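Local coordinates for complement factor MASP-3 (Homo sapiens, PDB 3DEM), which belongs to the serine proteases of the complement system and interacts with mannan-binding lectin and ficolins in innate immunity, at residues A[61-64]-A[65-68]; A[242-245]-A[246-249]. All blocks are in the same frame, centred on the assembly; numbering follows the deposited sequence.

Interaction 1: residues A[61-64]-A[65-68]; sequences VETE and DQVL
T63 and D65 meet in the turn of a beta hairpin at the edge of a CUB domain sheet. The hairpin joins strand 58-62 to an outer strand, 67-71. T63 OG1 donates a hydrogen bond to D65 OD2 at 3.1 Å and approaches nearly along the carboxylate C-O axis. T63 OG1 lies over its own backbone, flanked by N and C (chi1 69°), and D65 CG does the same on its residue (chi1 60°). These torsions bring the hydroxyl and the carboxylate within bonding distance. The backbone closes the same loop: T63 N bonds to Q66 O at 2.7 Å, almost straight at 172°. E62 and V67 form the next pair away from the turn, antiparallel and non-hydrogen-bonded. L68 N bonds to V61 O at 2.8 Å, in the carbonyl plane but bent at the hydrogen. L68 CB packs on the same V61 O at 3.3 Å, and L68 CD1 lies 4.2 Å from V61 CG1. P91 also touches both T63 and L68. V61 packs further on M95 of the neighbouring strand 94-101. The other branch of T63, the methyl CG2, meets L68 CD1 at 3.9 Å, with the two side chains at about a right angle.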
ATOM      1  N   VAL A  61      -5.965  23.111  -2.857  1.00 40.53           N
ATOM      2  CA  VAL A  61      -5.092  22.062  -2.338  1.00 40.47           C
ATOM      3  C   VAL A  61      -3.659  22.346  -2.752  1.00 40.56           C
ATOM      4  O   VAL A  61      -3.359  22.444  -3.946  1.00 40.73           O
ATOM      5  CB  VAL A  61      -5.501  20.670  -2.868  1.00 40.61           C
ATOM      6  CG1 VAL A  61      -4.593  19.591  -2.294  1.00 40.32           C
ATOM      7  CG2 VAL A  61      -6.968  20.381  -2.540  1.00 40.32           C
ATOM      8  N   GLU A  62      -2.771  22.479  -1.774  1.00 40.52           N
ATOM      9  CA  GLU A  62      -1.400  22.889  -2.066  1.00 40.59           C
ATOM     10  C   GLU A  62      -0.368  22.295  -1.112  1.00 40.56           C
ATOM     11  O   GLU A  62      -0.712  21.722  -0.078  1.00 40.59           O
ATOM     12  CB  GLU A  62      -1.297  24.416  -2.036  1.00 40.51           C
ATOM     13  CG  GLU A  62      -1.463  25.006  -0.652  1.00 40.63           C
ATOM     14  CD  GLU A  62      -1.752  26.495  -0.674  1.00 40.84           C
ATOM     15  OE1 GLU A  62      -1.195  27.207  -1.542  1.00 41.02           O
ATOM     16  OE2 GLU A  62      -2.537  26.954   0.182  1.00 40.63           O
ATOM     17  N   THR A  63       0.901  22.430  -1.479  1.00 40.56           N
ATOM     18  CA  THR A  63       2.001  22.110  -0.581  1.00 40.55           C
ATOM     19  C   THR A  63       2.597  23.419  -0.082  1.00 40.63           C
ATOM     20  O   THR A  63       1.984  24.477  -0.222  1.00 40.70           O
ATOM     21  CB  THR A  63       3.089  21.270  -1.269  1.00 40.39           C
ATOM     22  OG1 THR A  63       3.764  22.061  -2.252  1.00 40.71           O
ATOM     23  CG2 THR A  63       2.482  20.051  -1.936  1.00 40.54           C
ATOM     24  N   GLU A  64       3.793  23.352   0.493  1.00 40.64           N
ATOM     25  CA  GLU A  64       4.425  24.544   1.050  1.00 40.65           C
ATOM     26  C   GLU A  64       4.964  25.493  -0.024  1.00 40.65           C
ATOM     27  O   GLU A  64       5.314  26.633   0.275  1.00 40.63           O
ATOM     28  CB  GLU A  64       5.537  24.158   2.037  1.00 40.78           C
ATOM     29  CG  GLU A  64       6.476  23.054   1.541  1.00 40.97           C
ATOM     30  CD  GLU A  64       5.882  21.658   1.691  1.00 41.21           C
ATOM     31  OE1 GLU A  64       5.933  21.097   2.808  1.00 41.38           O
ATOM     32  OE2 GLU A  64       5.373  21.113   0.689  1.00 41.38           O
ATOM     33  N   ASP A  65       5.018  25.028  -1.270  1.00 40.62           N
ATOM     34  CA  ASP A  65       5.612  25.819  -2.349  1.00 40.64           C
ATOM     35  C   ASP A  65       4.973  25.560  -3.711  1.00 40.65           C
ATOM     36  O   ASP A  65       5.507  25.973  -4.741  1.00 40.75           O
ATOM     37  CB  ASP A  65       7.120  25.546  -2.428  1.00 40.69           C
ATOM     38  CG  ASP A  65       7.437  24.082  -2.701  1.00 40.61           C
ATOM     39  OD1 ASP A  65       8.628  23.714  -2.698  1.00 40.77           O
ATOM     40  OD2 ASP A  65       6.496  23.294  -2.914  1.00 41.07           O
ATOM     41  N   GLN A  66       3.831  24.881  -3.717  1.00 40.71           N
ATOM     42  CA  GLN A  66       3.232  24.428  -4.964  1.00 40.76           C
ATOM     43  C   GLN A  66       1.727  24.219  -4.814  1.00 40.64           C
ATOM     44  O   GLN A  66       1.284  23.489  -3.933  1.00 40.79           O
ATOM     45  CB  GLN A  66       3.912  23.123  -5.396  1.00 40.71           C
ATOM     46  CG  GLN A  66       3.325  22.433  -6.619  1.00 40.79           C
ATOM     47  CD  GLN A  66       4.021  21.106  -6.915  1.00 41.05           C
ATOM     48  OE1 GLN A  66       5.149  20.869  -6.472  1.00 41.14           O
ATOM     49  NE2 GLN A  66       3.348  20.234  -7.661  1.00 41.29           N
ATOM     50  N   VAL A  67       0.946  24.862  -5.675  1.00 40.51           N
ATOM     51  CA  VAL A  67      -0.495  24.649  -5.693  1.00 40.50           C
ATOM     52  C   VAL A  67      -0.823  23.425  -6.543  1.00 40.51           C
ATOM     53  O   VAL A  67      -0.527  23.389  -7.735  1.00 40.55           O
ATOM     54  CB  VAL A  67      -1.258  25.887  -6.212  1.00 40.53           C
ATOM     55  CG1 VAL A  67      -2.753  25.597  -6.320  1.00 40.35           C
ATOM     56  CG2 VAL A  67      -1.011  27.077  -5.299  1.00 40.40           C
ATOM     57  N   LEU A  68      -1.430  22.425  -5.913  1.00 40.51           N
ATOM     58  CA  LEU A  68      -1.740  21.166  -6.580  1.00 40.57           C
ATOM     59  C   LEU A  68      -3.049  21.220  -7.360  1.00 40.56           C
ATOM     60  O   LEU A  68      -3.133  20.705  -8.478  1.00 40.52           O
ATOM     61  CB  LEU A  68      -1.790  20.025  -5.563  1.00 40.44           C
ATOM     62  CG  LEU A  68      -0.532  19.809  -4.718  1.00 40.57           C
ATOM     63  CD1 LEU A  68      -0.763  18.735  -3.667  1.00 40.63           C
ATOM     64  CD2 LEU A  68       0.650  19.451  -5.597  1.00 40.50           C
TER

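Interaction 2: residues A[242-245]-A[246-249]; sequences GEKA and PEPI
K244 reaches along the surface to E247 in the loop between strands 235-240 and 249-250 of the second CUB domain. From CB the lysine starts extended, with CG anti to the backbone N (chi1 -177°). The chain then turns about the CB-CG bond (chi2 99°). CB, CG, CD and CE only carry NZ across, with nothing of 246-249 within contact distance. A second turn, about the CD-CE bond... directs the tip to the glutamate. There NZ meets E247 OE2 at 3.7 Å, a long salt bridge. E247 bends as well, at chi2, and brings OE2 back toward the lysine. Both residues are exposed, so water probably screens this pair.

The backbone explains why the partners are three apart. A245, P246, E247 and P248 all have phi and psi values of polyproline II conformation. This form has about three residues per turn, so K244 and E247 come to the same side, with their CA atoms 9.0 Å apart. Between them, A245 and P246 rest on F209 of strand 205-209 and on F213. A245 CB lies 3.6 Å from P246 CD, the packing expected beside a trans peptide bond to proline. P246 also touches F240, at the end of strand 235-240. At the loop ends, backbone hydrogen bonds join G242 to I215 and I249 to L207. The loop thus passes from strand 235-240 in one sheet to strand 249-250, an outer strand of the other sheet, beside strand 205-209.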
ATOM      1  N   GLY A 242      41.688   3.723 -17.226  1.00 40.34           N
ATOM      2  CA  GLY A 242      41.392   4.098 -18.607  1.00 40.35           C
ATOM      3  C   GLY A 242      41.077   2.943 -19.543  1.00 40.32           C
ATOM      4  O   GLY A 242      40.753   1.839 -19.108  1.00 40.13           O
ATOM      5  N   GLU A 243      41.176   3.214 -20.842  1.00 40.43           N
ATOM      6  CA  GLU A 243      40.800   2.258 -21.882  1.00 40.58           C
ATOM      7  C   GLU A 243      42.010   1.586 -22.513  1.00 40.56           C
ATOM      8  O   GLU A 243      41.872   0.701 -23.350  1.00 40.53           O
ATOM      9  CB  GLU A 243      39.991   2.965 -22.972  1.00 40.56           C
ATOM     10  CG  GLU A 243      38.660   3.510 -22.478  1.00 41.05           C
ATOM     11  CD  GLU A 243      38.086   4.580 -23.389  1.00 41.60           C
ATOM     12  OE1 GLU A 243      37.991   4.338 -24.611  1.00 41.60           O
ATOM     13  OE2 GLU A 243      37.731   5.668 -22.876  1.00 42.19           O
ATOM     14  N   LYS A 244      43.195   2.018 -22.104  1.00 40.72           N
ATOM     15  CA  LYS A 244      44.439   1.529 -22.676  1.00 40.65           C
ATOM     16  C   LYS A 244      45.287   0.931 -21.562  1.00 40.55           C
ATOM     17  O   LYS A 244      45.648   1.619 -20.607  1.00 40.62           O
ATOM     18  CB  LYS A 244      45.187   2.684 -23.338  1.00 40.71           C
ATOM     19  CG  LYS A 244      46.478   2.293 -24.038  1.00 41.01           C
ATOM     20  CD  LYS A 244      46.266   2.141 -25.533  1.00 41.20           C
ATOM     21  CE  LYS A 244      47.597   2.077 -26.276  1.00 41.31           C
ATOM     22  NZ  LYS A 244      48.419   0.925 -25.806  1.00 41.46           N
ATOM     23  N   ALA A 245      45.597  -0.352 -21.686  1.00 40.41           N
ATOM     24  CA  ALA A 245      46.378  -1.050 -20.673  1.00 40.45           C
ATOM     25  C   ALA A 245      47.824  -0.561 -20.670  1.00 40.35           C
ATOM     26  O   ALA A 245      48.342  -0.153 -21.704  1.00 40.10           O
ATOM     27  CB  ALA A 245      46.327  -2.552 -20.907  1.00 40.17           C
ATOM     28  N   PRO A 246      48.477  -0.588 -19.493  1.00 40.45           N
ATOM     29  CA  PRO A 246      49.895  -0.250 -19.476  1.00 40.45           C
ATOM     30  C   PRO A 246      50.682  -1.252 -20.308  1.00 40.53           C
ATOM     31  O   PRO A 246      50.227  -2.375 -20.524  1.00 40.36           O
ATOM     32  CB  PRO A 246      50.281  -0.362 -17.996  1.00 40.61           C
ATOM     33  CG  PRO A 246      49.169  -1.097 -17.334  1.00 40.47           C
ATOM     34  CD  PRO A 246      47.946  -0.902 -18.153  1.00 40.30           C
ATOM     35  N   GLU A 247      51.845  -0.833 -20.793  1.00 40.50           N
ATOM     36  CA  GLU A 247      52.733  -1.720 -21.524  1.00 40.47           C
ATOM     37  C   GLU A 247      53.180  -2.862 -20.613  1.00 40.35           C
ATOM     38  O   GLU A 247      53.125  -2.741 -19.391  1.00 40.26           O
ATOM     39  CB  GLU A 247      53.946  -0.938 -22.034  1.00 40.57           C
ATOM     40  CG  GLU A 247      53.582   0.231 -22.928  1.00 40.71           C
ATOM     41  CD  GLU A 247      52.938  -0.221 -24.221  1.00 41.37           C
ATOM     42  OE1 GLU A 247      53.515  -1.104 -24.891  1.00 41.29           O
ATOM     43  OE2 GLU A 247      51.856   0.302 -24.572  1.00 42.15           O
ATOM     44  N   PRO A 248      53.613  -3.984 -21.207  1.00 40.30           N
ATOM     45  CA  PRO A 248      54.090  -5.118 -20.425  1.00 40.28           C
ATOM     46  C   PRO A 248      55.136  -4.698 -19.397  1.00 40.30           C
ATOM     47  O   PRO A 248      55.984  -3.850 -19.679  1.00 40.16           O
ATOM     48  CB  PRO A 248      54.722  -6.028 -21.481  1.00 40.26           C
ATOM     49  CG  PRO A 248      53.982  -5.716 -22.728  1.00 40.21           C
ATOM     50  CD  PRO A 248      53.672  -4.248 -22.657  1.00 40.36           C
ATOM     51  N   ILE A 249      55.066  -5.293 -18.212  1.00 40.33           N
ATOM     52  CA  ILE A 249      55.970  -4.941 -17.128  1.00 40.42           C
ATOM     53  C   ILE A 249      56.921  -6.086 -16.794  1.00 40.45           C
ATOM     54  O   ILE A 249      56.488  -7.159 -16.363  1.00 40.42           O
ATOM     55  CB  ILE A 249      55.181  -4.532 -15.870  1.00 40.48           C
ATOM     56  CG1 ILE A 249      54.386  -3.255 -16.153  1.00 40.49           C
ATOM     57  CG2 ILE A 249      56.113  -4.351 -14.671  1.00 40.28           C
ATOM     58  CD1 ILE A 249      53.296  -2.969 -15.131  1.00 40.74           C
TER

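How the interactions relate
Interaction 1 comes first along the chain, in the first CUB domain, and interaction 2 follows in the second. The EGF-like domain lies between them. Their centres are 56 Å apart, on opposite sides of the chain's centre, and their nearest atoms are about 40 Å apart. They share no sheet. Each CUB domain has two four-stranded antiparallel sheets with the same strand order, but the contacts sit at different points of that plan. Interaction 1 is the turn within the hairpin 58-62/67-71. Interaction 2 follows the corresponding hairpin, 227-232/235-240, and crosses between sheets. Both are therefore local features of separate modules in an elongated chain.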